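Local coordinates for Lin0012 protein (Listeria innocua, PDB 3K17), which probably acts as an ATP-dependent phosphomevalonate kinase, converting phosphomevalonate to its diphosphate on the mevalonate route to isopentenyl diphosphate, at residues A[143-146]-A[147-151]; A[123-126]-A[127-131]; A[159-162]-A[163-166]; A[150-153]-A[154-158]; A[84-87]-A[88-92]. All blocks are in the same frame, centred on the assembly; numbering follows the deposited sequence.

Interaction 1. Residues A[143-146]-A[147-151]; sequences KKFK and LAALS
Residues 143-146 accept four consecutive i to i+4 backbone hydrogen bonds from 147-150, the shortest of them from Ala-149 N to Phe-145 O at 2.7 Å and the straightest, 171° at the hydrogen, from Ala-148 N to Lys-144 O at 3.0 Å. Among the side chains, Phe-145 and Ala-149 meet one turn apart in a CH-pi contact. The methyl CB of Ala-149 sits over one face of the phenyl ring, 4.1 Å from its centroid and displaced toward the rim, where CZ of Phe-145 is its nearest ring atom at 3.8 Å. The ring reaches this place because CG of Phe-145 stands anti to the backbone N (chi1 164°), which lets the ring run alongside the helix over the next turn. This is helix 141-156 of the GHMP kinase N-terminal domain, and the contact lies on its flank facing helix 162-169, where Phe-145 also packs on Ile-164 and Ala-165. Around the helix, Leu-147 turns CG back over the oxygen that accepts its N-H, 3.5 Å from Lys-143 O. Leu-150 does the same, with CG 3.3 Å from Lys-146 O. Both leucines continue into the packing with helices 76-91 and 192-197. Lys-146 runs fully extended away from the contact, and its ammonium group is hydrogen-bonded to the carbonyl O of Glu-198 and forms a cation-pi contact with Trp-200.

Interaction 2. Residues A[123-126]-A[127-131]; sequences ATVA and VINAL
The carboxamide of Asn-129 is the flat group here, and Val-125, one turn earlier, meets it at the nitrogen end: Val-125 CG1 and Val-125 O both lie 3.7 Å from Asn-129 ND2. The two side chains run side by side and point the same way. Val-125 has CG1 swung to the carbonyl side of its CA (chi1 169°), which brings that methyl up beside the amide. Nearer the backbone, Asn-129 CB packs 3.4 Å from Val-125 O, the carbonyl that also accepts the backbone hydrogen bond of Asn-129 N at 2.9 Å. At the other end of the amide, a hydrogen bond from Lys-144 NZ on the next helix satisfies OD1 of this buried group and probably fixes its rotation. The remaining turns repeat the alpha-helical pattern. Ile-128 N bonds to Thr-124 O at 3.1 Å, a nearly straight bond at 170°, and CG1 of Ile-128 folds to 3.4 Å from that same oxygen. Val-127 brings CG2 to 3.5 Å from Ala-123 O, while the small Ala-130 sets CB 3.2 Å from Ala-126 O. Thr-124 OG1 turns back to the carbonyl O of Ser-120, so its hydroxyl is satisfied within the helix. All of this belongs to helix 119-135 of the GHMP kinase N-terminal domain: Ala-126 and Ala-130 rest on strands 7-18 and 37-45, Val-127 and Leu-131 on helix 76-91, and Thr-124 and Val-125 on helix 162-169.

Interaction 3. Residues A[159-162]-A[163-166]; sequences GSCG and DIAS
Two backbone hydrogen bonds join the halves of this helix start: Ala-165 N to Cys-161 O, and Ser-166 N to Gly-162 O, each 3.0 Å. CB of Ile-164 comes to 3.3 Å from the same Cys-161 O. Cys-161 occupies the N-cap position with a positive phi of 74°, so the chain swings sharply before it enters helix 162-169 of the GHMP kinase N-terminal domain. The same entry is tightened by an ST turn, in which Ser-160 OG accepts from Gly-162 N at 3.1 Å. A second polar group gathers round Asp-163. Its CG sits between the backbone N and the carbonyl carbon (chi1 49°), and this folds the carboxylate back over the end of the helix. There OD1 of Asp-163 lies 3.3 Å from Cys-161 CA and takes a weak, bent hydrogen bond (130°) from Ile-164 N. A water bridges the same oxygen to the backbone: it donates to Asp-163 OD1 at 3.0 Å and accepts from Cys-161 N at 2.8 Å. Apolar contact is slighter: CB of Ile-164 lies 4.3 Å from Cys-161 CB, while the rest of that side chain heads elsewhere. Its branches wedge between helix 119-135, at Thr-124 and Val-125, and helix 141-156, at Ala-148 and His-152. On other flanks Cys-161 and Ala-165 lie against Tyr-175 of strand 172-176.

Interaction 4. Residues A[150-153]-A[154-158]; sequences LSHL and VVQGN
The C-terminal end of helix 141-156, in the GHMP kinase N-terminal domain, closes here, with Leu-153 O receiving Gly-157 N at 2.8 Å. Gly-157 leaves the helix at a positive phi of 84°, and one residue earlier Gln-156 N still makes a regular bond to His-152 O, also 2.8 Å. His-152 and Gln-156 lie side by side, pointing the same way, the imidazole and amide planes only 19° apart; CE1 of His-152 is 3.8 Å from Gln-156 CB. A water in the plane of the imidazole, at its edge, links His-152 ND1 (2.9 Å) to Asn-158 O, so the ring is tied to the chain just past the helix. NE2 of the same ring bonds to Ser-120 OG, and Phe-77 stacks on it. Leu-153 takes the crowded position, CG between backbone N and carbonyl carbon (chi1 83°), which presses CD1 to 3.2 Å from Val-154 N and 3.6 Å from Val-154 CG1. Val-154 also packs on Lys-184 of the second subunit. Gln-156, the last helical residue, bends at chi2, and its NE2 donates in the plane of its own amide to Asn-158 OD1 at 3.3 Å.

Interaction 5. Residues A[84-87]-A[88-92]; sequences IATT and FLKSE
Ile-84 starts the run: its O accepts Phe-88 N at 2.9 Å, and the CB of Phe-88 sits 3.5 Å from that oxygen. A chi1 of 174° sends the phenyl group of Phe-88 out of the segment, toward Leu-147 of helix 141-156, Met-132 of helix 119-135 and Met-196 of helix 192-197. Ala-85 comes next. Its carbonyl takes Leu-89 N at 2.8 Å and has CG of Leu-89 close against it, 3.2 Å from Ala-85 O, because that leucine carries CG beside its own backbone N. At Thr-86 the O accepts Lys-90 N at 3.1 Å, and the lysine lays its first carbons along the helix, CG 3.4 Å from Thr-86 O. Further out CE of Lys-90 passes CG2 of Thr-86 at 4.3 Å, a loose apolar touch. The extended lysine chain then carries NZ to the carbonyl O of Gly-65, while Thr-86 OG1 bonds back to the O of Ile-82. Thr-87 closes the segment, its O receiving Ser-91 N at 3.2 Å and 144° at the hydrogen. Its OG1 hydrogen-bonds to the O of Tyr-189 of the second subunit, so this face of the helix belongs to the subunit interface, and a triethylene glycol, probably from the crystallisation liquor, lies near the same side chain. This is the last turn of helix 76-91 in the GHMP kinase N-terminal domain, where weak i to i+3 bonds, Ser-91 N to Phe-88 O and Glu-92 N to Leu-89 O, join the i to i+4 pattern as the helix ends.

From the N terminus the order is interaction 5 on helix 76-91, interaction 2 on helix 119-135, interactions 1 and 4 on helix 141-156, and interaction 3 where the chain re-enters a helix at 162-169. Each is local, so none closes a long loop, and none nests in or crosses another; interactions 1 and 4 merely share Leu-150 and Ser-151. Their outer faces tie the helices together. Ile-84 of interaction 5 packs on Leu-150 as well as on Ile-128 of interaction 2. The bond between Lys-144 and Asn-129 joins interactions 1 and 2 directly. Ile-164 links interaction 3 to both, whereas interactions 3 and 5 do not touch, their nearest atoms about 10 Å apart.

Interaction 1. Residues A[143-146]-A[147-151]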
loop_
_atom_site.group_PDB
_atom_site.type_symbol
_atom_site.label_atom_id
_atom_site.label_comp_id
_atom_site.label_asym_id
_atom_site.label_seq_id
_atom_site.Cartn_x
_atom_site.Cartn_y
_atom_site.Cartn_z
ATOM N N LYS A 143 -17.312 21.373 -31.969
ATOM C CA LYS A 143 -16.746 20.067 -31.670
ATOM C C LYS A 143 -15.542 20.262 -30.737
ATOM O O LYS A 143 -15.322 19.464 -29.828
ATOM C CB LYS A 143 -16.324 19.342 -32.954
ATOM C CG LYS A 143 -17.494 18.887 -33.827
ATOM C CD LYS A 143 -17.005 18.100 -35.048
ATOM C CE LYS A 143 -18.140 17.763 -36.021
ATOM N NZ LYS A 143 -19.107 16.765 -35.482
ATOM N N LYS A 144 -14.773 21.323 -30.956
ATOM C CA LYS A 144 -13.624 21.601 -30.098
ATOM C C LYS A 144 -14.112 21.914 -28.683
ATOM O O LYS A 144 -13.491 21.515 -27.698
ATOM C CB LYS A 144 -12.798 22.759 -30.666
ATOM C CG LYS A 144 -12.186 22.424 -32.024
ATOM C CD LYS A 144 -11.103 23.399 -32.460
ATOM C CE LYS A 144 -11.673 24.763 -32.820
ATOM N NZ LYS A 144 -10.597 25.684 -33.275
ATOM N N PHE A 145 -15.239 22.611 -28.572
ATOM C CA PHE A 145 -15.767 22.912 -27.253
ATOM C C PHE A 145 -16.085 21.602 -26.542
ATOM O O PHE A 145 -15.799 21.448 -25.358
ATOM C CB PHE A 145 -17.054 23.736 -27.330
ATOM C CG PHE A 145 -17.829 23.734 -26.050
ATOM C CD1 PHE A 145 -17.429 24.526 -24.974
ATOM C CD2 PHE A 145 -18.922 22.884 -25.889
ATOM C CE1 PHE A 145 -18.105 24.469 -23.759
ATOM C CE2 PHE A 145 -19.604 22.824 -24.671
ATOM C CZ PHE A 145 -19.190 23.620 -23.605
ATOM N N LYS A 146 -16.693 20.668 -27.270
ATOM C CA LYS A 146 -17.062 19.375 -26.706
ATOM C C LYS A 146 -15.841 18.597 -26.203
ATOM O O LYS A 146 -15.891 17.978 -25.150
ATOM C CB LYS A 146 -17.814 18.530 -27.744
ATOM C CG LYS A 146 -19.201 19.046 -28.117
ATOM C CD LYS A 146 -19.842 18.111 -29.133
ATOM C CE LYS A 146 -21.212 18.594 -29.584
ATOM N NZ LYS A 146 -21.796 17.659 -30.594
ATOM N N LEU A 147 -14.759 18.604 -26.972
ATOM C CA LEU A 147 -13.547 17.911 -26.548
ATOM C C LEU A 147 -13.035 18.574 -25.264
ATOM O O LEU A 147 -12.757 17.902 -24.278
ATOM C CB LEU A 147 -12.474 17.997 -27.636
ATOM C CG LEU A 147 -12.725 17.220 -28.932
ATOM C CD1 LEU A 147 -11.682 17.611 -29.971
ATOM C CD2 LEU A 147 -12.681 15.715 -28.658
ATOM N N ALA A 148 -12.937 19.901 -25.287
ATOM C CA ALA A 148 -12.453 20.663 -24.144
ATOM C C ALA A 148 -13.351 20.510 -22.918
ATOM O O ALA A 148 -12.860 20.427 -21.781
ATOM C CB ALA A 148 -12.324 22.139 -24.523
ATOM N N ALA A 149 -14.661 20.474 -23.144
ATOM C CA ALA A 149 -15.624 20.333 -22.057
ATOM C C ALA A 149 -15.564 18.949 -21.400
ATOM O O ALA A 149 -15.599 18.840 -20.169
ATOM C CB ALA A 149 -17.039 20.606 -22.568
ATOM N N LEU A 150 -15.496 17.898 -22.213
ATOM C CA LEU A 150 -15.408 16.539 -21.679
ATOM C C LEU A 150 -14.122 16.416 -20.871
ATOM O O LEU A 150 -14.119 15.872 -19.774
ATOM C CB LEU A 150 -15.378 15.503 -22.804
ATOM C CG LEU A 150 -16.679 15.216 -23.560
ATOM C CD1 LEU A 150 -16.434 14.184 -24.654
ATOM C CD2 LEU A 150 -17.725 14.705 -22.579
ATOM N N SER A 151 -13.029 16.920 -21.433
ATOM C CA SER A 151 -11.729 16.866 -20.771
ATOM C C SER A 151 -11.784 17.534 -19.402
ATOM O O SER A 151 -11.457 16.925 -18.383
ATOM C CB SER A 151 -10.666 17.567 -21.629
ATOM O OG SER A 151 -9.390 17.553 -20.997
#

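Interaction 2. Residues A[123-126]-A[127-131]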
loop_
_atom_site.group_PDB
_atom_site.type_symbol
_atom_site.label_atom_id
_atom_site.label_comp_id
_atom_site.label_asym_id
_atom_site.label_seq_id
_atom_site.Cartn_x
_atom_site.Cartn_y
_atom_site.Cartn_z
ATOM N N ALA A 123 -6.152 26.703 -20.290
ATOM C CA ALA A 123 -5.084 25.785 -20.665
ATOM C C ALA A 123 -5.668 24.644 -21.493
ATOM O O ALA A 123 -5.106 24.240 -22.518
ATOM C CB ALA A 123 -4.398 25.234 -19.403
ATOM N N THR A 124 -6.794 24.112 -21.035
ATOM C CA THR A 124 -7.455 23.027 -21.745
ATOM C C THR A 124 -7.786 23.465 -23.186
ATOM O O THR A 124 -7.493 22.759 -24.155
ATOM C CB THR A 124 -8.755 22.629 -21.026
ATOM O OG1 THR A 124 -8.446 22.180 -19.703
ATOM C CG2 THR A 124 -9.462 21.506 -21.775
ATOM N N VAL A 125 -8.395 24.635 -23.313
ATOM C CA VAL A 125 -8.775 25.168 -24.625
ATOM C C VAL A 125 -7.553 25.423 -25.511
ATOM O O VAL A 125 -7.616 25.223 -26.723
ATOM C CB VAL A 125 -9.608 26.475 -24.465
ATOM C CG1 VAL A 125 -9.788 27.184 -25.810
ATOM C CG2 VAL A 125 -10.982 26.130 -23.883
ATOM N N ALA A 126 -6.439 25.845 -24.913
ATOM C CA ALA A 126 -5.224 26.101 -25.674
ATOM C C ALA A 126 -4.697 24.796 -26.280
ATOM O O ALA A 126 -4.289 24.760 -27.449
ATOM C CB ALA A 126 -4.153 26.746 -24.776
ATOM N N VAL A 127 -4.709 23.725 -25.490
ATOM C CA VAL A 127 -4.243 22.437 -25.978
ATOM C C VAL A 127 -5.137 21.936 -27.122
ATOM O O VAL A 127 -4.638 21.525 -28.177
ATOM C CB VAL A 127 -4.225 21.384 -24.835
ATOM C CG1 VAL A 127 -4.017 19.973 -25.407
ATOM C CG2 VAL A 127 -3.104 21.727 -23.838
ATOM N N ILE A 128 -6.451 21.979 -26.922
ATOM C CA ILE A 128 -7.367 21.499 -27.955
ATOM C C ILE A 128 -7.187 22.306 -29.241
ATOM O O ILE A 128 -7.068 21.735 -30.326
ATOM C CB ILE A 128 -8.842 21.576 -27.486
ATOM C CG1 ILE A 128 -9.058 20.646 -26.277
ATOM C CG2 ILE A 128 -9.792 21.210 -28.649
ATOM C CD1 ILE A 128 -8.714 19.185 -26.525
ATOM N N ASN A 129 -7.161 23.630 -29.122
ATOM C CA ASN A 129 -6.985 24.469 -30.301
ATOM C C ASN A 129 -5.660 24.234 -30.993
ATOM O O ASN A 129 -5.607 24.168 -32.222
ATOM C CB ASN A 129 -7.113 25.946 -29.958
ATOM C CG ASN A 129 -8.527 26.446 -30.123
ATOM O OD1 ASN A 129 -9.287 25.907 -30.917
ATOM N ND2 ASN A 129 -8.883 27.489 -29.391
ATOM N N ALA A 130 -4.592 24.108 -30.212
ATOM C CA ALA A 130 -3.273 23.876 -30.788
ATOM C C ALA A 130 -3.181 22.554 -31.552
ATOM O O ALA A 130 -2.618 22.508 -32.639
ATOM C CB ALA A 130 -2.205 23.918 -29.696
ATOM N N LEU A 131 -3.727 21.478 -30.996
ATOM C CA LEU A 131 -3.649 20.180 -31.663
ATOM C C LEU A 131 -4.603 20.065 -32.846
ATOM O O LEU A 131 -4.295 19.383 -33.825
ATOM C CB LEU A 131 -3.901 19.034 -30.671
ATOM C CG LEU A 131 -2.785 18.825 -29.626
ATOM C CD1 LEU A 131 -3.194 17.788 -28.597
ATOM C CD2 LEU A 131 -1.510 18.399 -30.330
#

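Interaction 3. Residues A[159-162]-A[163-166]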
loop_
_atom_site.group_PDB
_atom_site.type_symbol
_atom_site.label_atom_id
_atom_site.label_comp_id
_atom_site.label_asym_id
_atom_site.label_seq_id
_atom_site.Cartn_x
_atom_site.Cartn_y
_atom_site.Cartn_z
ATOM N N GLY A 159 -18.610 21.497 -12.289
ATOM C CA GLY A 159 -18.526 22.725 -13.061
ATOM C C GLY A 159 -19.434 22.675 -14.284
ATOM O O GLY A 159 -19.794 21.595 -14.764
ATOM N N SER A 160 -19.792 23.849 -14.797
ATOM C CA SER A 160 -20.683 23.962 -15.949
ATOM C C SER A 160 -19.980 23.964 -17.294
ATOM O O SER A 160 -20.614 23.734 -18.322
ATOM C CB SER A 160 -21.483 25.256 -15.847
ATOM O OG SER A 160 -20.613 26.367 -16.010
ATOM N N CYS A 161 -18.674 24.225 -17.283
ATOM C CA CYS A 161 -17.889 24.323 -18.502
ATOM C C CYS A 161 -18.192 25.643 -19.219
ATOM O O CYS A 161 -17.850 25.818 -20.380
ATOM C CB CYS A 161 -18.146 23.139 -19.434
ATOM S SG CYS A 161 -17.326 21.625 -18.866
ATOM N N GLY A 162 -18.841 26.565 -18.513
ATOM C CA GLY A 162 -19.120 27.874 -19.088
ATOM C C GLY A 162 -17.782 28.579 -19.271
ATOM O O GLY A 162 -17.611 29.396 -20.182
ATOM N N ASP A 163 -16.822 28.254 -18.401
ATOM C CA ASP A 163 -15.495 28.842 -18.495
ATOM C C ASP A 163 -14.824 28.333 -19.763
ATOM O O ASP A 163 -14.161 29.087 -20.464
ATOM C CB ASP A 163 -14.642 28.517 -17.253
ATOM C CG ASP A 163 -14.660 27.042 -16.874
ATOM O OD1 ASP A 163 -15.357 26.230 -17.522
ATOM O OD2 ASP A 163 -13.959 26.698 -15.901
ATOM N N ILE A 164 -15.003 27.049 -20.053
ATOM C CA ILE A 164 -14.447 26.460 -21.262
ATOM C C ILE A 164 -15.034 27.197 -22.482
ATOM O O ILE A 164 -14.315 27.538 -23.422
ATOM C CB ILE A 164 -14.817 24.952 -21.360
ATOM C CG1 ILE A 164 -14.017 24.140 -20.331
ATOM C CG2 ILE A 164 -14.567 24.436 -22.758
ATOM C CD1 ILE A 164 -12.518 24.150 -20.549
ATOM N N ALA A 165 -16.342 27.448 -22.452
ATOM C CA ALA A 165 -17.022 28.117 -23.566
ATOM C C ALA A 165 -16.470 29.515 -23.827
ATOM O O ALA A 165 -16.170 29.879 -24.969
ATOM C CB ALA A 165 -18.525 28.198 -23.287
ATOM N N SER A 166 -16.337 30.289 -22.755
ATOM C CA SER A 166 -15.842 31.648 -22.854
ATOM C C SER A 166 -14.421 31.707 -23.397
ATOM O O SER A 166 -14.123 32.539 -24.251
ATOM C CB SER A 166 -15.923 32.329 -21.485
ATOM O OG SER A 166 -15.392 33.639 -21.545
HETATM O O HOH W 1 -16.556 24.437 -15.428
#

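Interaction 4. Residues A[150-153]-A[154-158]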
loop_
_atom_site.group_PDB
_atom_site.type_symbol
_atom_site.label_atom_id
_atom_site.label_comp_id
_atom_site.label_asym_id
_atom_site.label_seq_id
_atom_site.Cartn_x
_atom_site.Cartn_y
_atom_site.Cartn_z
ATOM N N LEU A 150 -15.496 17.898 -22.213
ATOM C CA LEU A 150 -15.408 16.539 -21.679
ATOM C C LEU A 150 -14.122 16.416 -20.871
ATOM O O LEU A 150 -14.119 15.872 -19.774
ATOM C CB LEU A 150 -15.378 15.503 -22.804
ATOM C CG LEU A 150 -16.679 15.216 -23.560
ATOM C CD1 LEU A 150 -16.434 14.184 -24.654
ATOM C CD2 LEU A 150 -17.725 14.705 -22.579
ATOM N N SER A 151 -13.029 16.920 -21.433
ATOM C CA SER A 151 -11.729 16.866 -20.771
ATOM C C SER A 151 -11.784 17.534 -19.402
ATOM O O SER A 151 -11.457 16.925 -18.383
ATOM C CB SER A 151 -10.666 17.567 -21.629
ATOM O OG SER A 151 -9.390 17.553 -20.997
ATOM N N HIS A 152 -12.215 18.788 -19.393
ATOM C CA HIS A 152 -12.271 19.570 -18.173
ATOM C C HIS A 152 -13.241 19.056 -17.112
ATOM O O HIS A 152 -12.932 19.100 -15.924
ATOM C CB HIS A 152 -12.587 21.031 -18.513
ATOM C CG HIS A 152 -12.307 21.987 -17.394
ATOM N ND1 HIS A 152 -13.181 22.190 -16.348
ATOM C CD2 HIS A 152 -11.238 22.783 -17.152
ATOM C CE1 HIS A 152 -12.665 23.073 -15.509
ATOM N NE2 HIS A 152 -11.485 23.447 -15.973
ATOM N N LEU A 153 -14.399 18.553 -17.522
ATOM C CA LEU A 153 -15.361 18.084 -16.534
ATOM C C LEU A 153 -14.911 16.815 -15.803
ATOM O O LEU A 153 -15.120 16.699 -14.601
ATOM C CB LEU A 153 -16.746 17.902 -17.171
ATOM C CG LEU A 153 -17.168 16.661 -17.949
ATOM C CD1 LEU A 153 -17.451 15.516 -16.982
ATOM C CD2 LEU A 153 -18.436 16.994 -18.751
ATOM N N VAL A 154 -14.282 15.864 -16.487
ATOM C CA VAL A 154 -13.849 14.684 -15.743
ATOM C C VAL A 154 -12.648 15.002 -14.840
ATOM O O VAL A 154 -12.448 14.343 -13.821
ATOM C CB VAL A 154 -13.524 13.478 -16.670
ATOM C CG1 VAL A 154 -14.777 13.100 -17.471
ATOM C CG2 VAL A 154 -12.364 13.799 -17.587
ATOM N N VAL A 155 -11.851 16.012 -15.189
ATOM C CA VAL A 155 -10.714 16.353 -14.328
ATOM C C VAL A 155 -11.193 17.190 -13.137
ATOM O O VAL A 155 -10.861 16.909 -11.988
ATOM C CB VAL A 155 -9.624 17.135 -15.082
ATOM C CG1 VAL A 155 -8.535 17.576 -14.101
ATOM C CG2 VAL A 155 -9.020 16.256 -16.167
ATOM N N GLN A 156 -11.979 18.221 -13.413
ATOM C CA GLN A 156 -12.501 19.062 -12.349
ATOM C C GLN A 156 -13.476 18.262 -11.464
ATOM O O GLN A 156 -13.524 18.451 -10.259
ATOM C CB GLN A 156 -13.205 20.280 -12.959
ATOM C CG GLN A 156 -13.806 21.256 -11.957
ATOM C CD GLN A 156 -12.771 21.850 -11.022
ATOM O OE1 GLN A 156 -11.630 22.103 -11.414
ATOM N NE2 GLN A 156 -13.170 22.091 -9.778
ATOM N N GLY A 157 -14.246 17.366 -12.065
ATOM C CA GLY A 157 -15.196 16.576 -11.292
ATOM C C GLY A 157 -16.512 17.308 -11.069
ATOM O O GLY A 157 -17.422 16.784 -10.427
ATOM N N ASN A 158 -16.605 18.526 -11.597
ATOM C CA ASN A 158 -17.813 19.346 -11.486
ATOM C C ASN A 158 -17.624 20.606 -12.319
ATOM O O ASN A 158 -16.598 20.764 -12.983
ATOM C CB ASN A 158 -18.093 19.719 -10.024
ATOM C CG ASN A 158 -16.903 20.373 -9.349
ATOM O OD1 ASN A 158 -16.325 21.314 -9.872
ATOM N ND2 ASN A 158 -16.535 19.870 -8.181
HETATM O O HOH W 2 -15.899 21.616 -15.555
#

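Interaction 5. Residues A[84-87]-A[88-92]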
loop_
_atom_site.group_PDB
_atom_site.type_symbol
_atom_site.label_atom_id
_atom_site.label_comp_id
_atom_site.label_asym_id
_atom_site.label_seq_id
_atom_site.Cartn_x
_atom_site.Cartn_y
_atom_site.Cartn_z
ATOM N N ILE A 84 -7.483 13.166 -24.796
ATOM C CA ILE A 84 -8.752 13.150 -25.499
ATOM C C ILE A 84 -8.570 13.618 -26.949
ATOM O O ILE A 84 -9.216 13.097 -27.853
ATOM C CB ILE A 84 -9.799 14.034 -24.789
ATOM C CG1 ILE A 84 -11.186 13.759 -25.365
ATOM C CG2 ILE A 84 -9.441 15.505 -24.959
ATOM C CD1 ILE A 84 -12.298 14.515 -24.659
ATOM N N ALA A 85 -7.685 14.584 -27.178
ATOM C CA ALA A 85 -7.461 15.068 -28.543
ATOM C C ALA A 85 -6.838 13.940 -29.370
ATOM O O ALA A 85 -7.186 13.726 -30.535
ATOM C CB ALA A 85 -6.551 16.273 -28.529
ATOM N N THR A 86 -5.920 13.215 -28.745
ATOM C CA THR A 86 -5.245 12.100 -29.384
ATOM C C THR A 86 -6.239 11.005 -29.765
ATOM O O THR A 86 -6.178 10.462 -30.865
ATOM C CB THR A 86 -4.163 11.515 -28.443
ATOM O OG1 THR A 86 -3.084 12.453 -28.321
ATOM C CG2 THR A 86 -3.647 10.190 -28.967
ATOM N N THR A 87 -7.143 10.673 -28.848
ATOM C CA THR A 87 -8.144 9.653 -29.110
ATOM C C THR A 87 -9.087 10.120 -30.223
ATOM O O THR A 87 -9.532 9.316 -31.046
ATOM C CB THR A 87 -8.965 9.333 -27.845
ATOM O OG1 THR A 87 -8.123 8.665 -26.897
ATOM C CG2 THR A 87 -10.166 8.434 -28.182
ATOM N N PHE A 88 -9.391 11.416 -30.247
ATOM C CA PHE A 88 -10.270 11.946 -31.284
ATOM C C PHE A 88 -9.587 11.880 -32.651
ATOM O O PHE A 88 -10.188 11.443 -33.628
ATOM C CB PHE A 88 -10.660 13.395 -31.000
ATOM C CG PHE A 88 -11.458 14.025 -32.112
ATOM C CD1 PHE A 88 -12.771 13.627 -32.355
ATOM C CD2 PHE A 88 -10.880 14.965 -32.949
ATOM C CE1 PHE A 88 -13.493 14.153 -33.424
ATOM C CE2 PHE A 88 -11.593 15.498 -34.022
ATOM C CZ PHE A 88 -12.907 15.087 -34.259
ATOM N N LEU A 89 -8.333 12.314 -32.715
ATOM C CA LEU A 89 -7.594 12.299 -33.971
ATOM C C LEU A 89 -7.450 10.887 -34.536
ATOM O O LEU A 89 -7.523 10.686 -35.747
ATOM C CB LEU A 89 -6.218 12.946 -33.787
ATOM C CG LEU A 89 -6.231 14.462 -33.539
ATOM C CD1 LEU A 89 -4.833 14.947 -33.199
ATOM C CD2 LEU A 89 -6.760 15.182 -34.774
ATOM N N LYS A 90 -7.247 9.903 -33.672
ATOM C CA LYS A 90 -7.121 8.542 -34.161
ATOM C C LYS A 90 -8.454 8.042 -34.712
ATOM O O LYS A 90 -8.476 7.247 -35.650
ATOM C CB LYS A 90 -6.641 7.610 -33.059
ATOM C CG LYS A 90 -5.175 7.757 -32.705
ATOM C CD LYS A 90 -4.810 6.726 -31.655
ATOM C CE LYS A 90 -3.326 6.674 -31.408
ATOM N NZ LYS A 90 -2.987 5.497 -30.560
ATOM N N SER A 91 -9.562 8.500 -34.136
ATOM C CA SER A 91 -10.870 8.073 -34.614
ATOM C C SER A 91 -11.110 8.633 -36.013
ATOM O O SER A 91 -11.867 8.060 -36.787
ATOM C CB SER A 91 -11.989 8.534 -33.667
ATOM O OG SER A 91 -12.174 9.938 -33.718
ATOM N N GLU A 92 -10.469 9.757 -36.329
ATOM C CA GLU A 92 -10.602 10.368 -37.651
ATOM C C GLU A 92 -9.530 9.838 -38.601
ATOM O O GLU A 92 -9.429 10.284 -39.738
ATOM C CB GLU A 92 -10.481 11.892 -37.558
ATOM C CG GLU A 92 -11.697 12.588 -36.976
ATOM C CD GLU A 92 -12.948 12.385 -37.819
ATOM O OE1 GLU A 92 -12.856 12.507 -39.061
ATOM O OE2 GLU A 92 -14.023 12.112 -37.241
#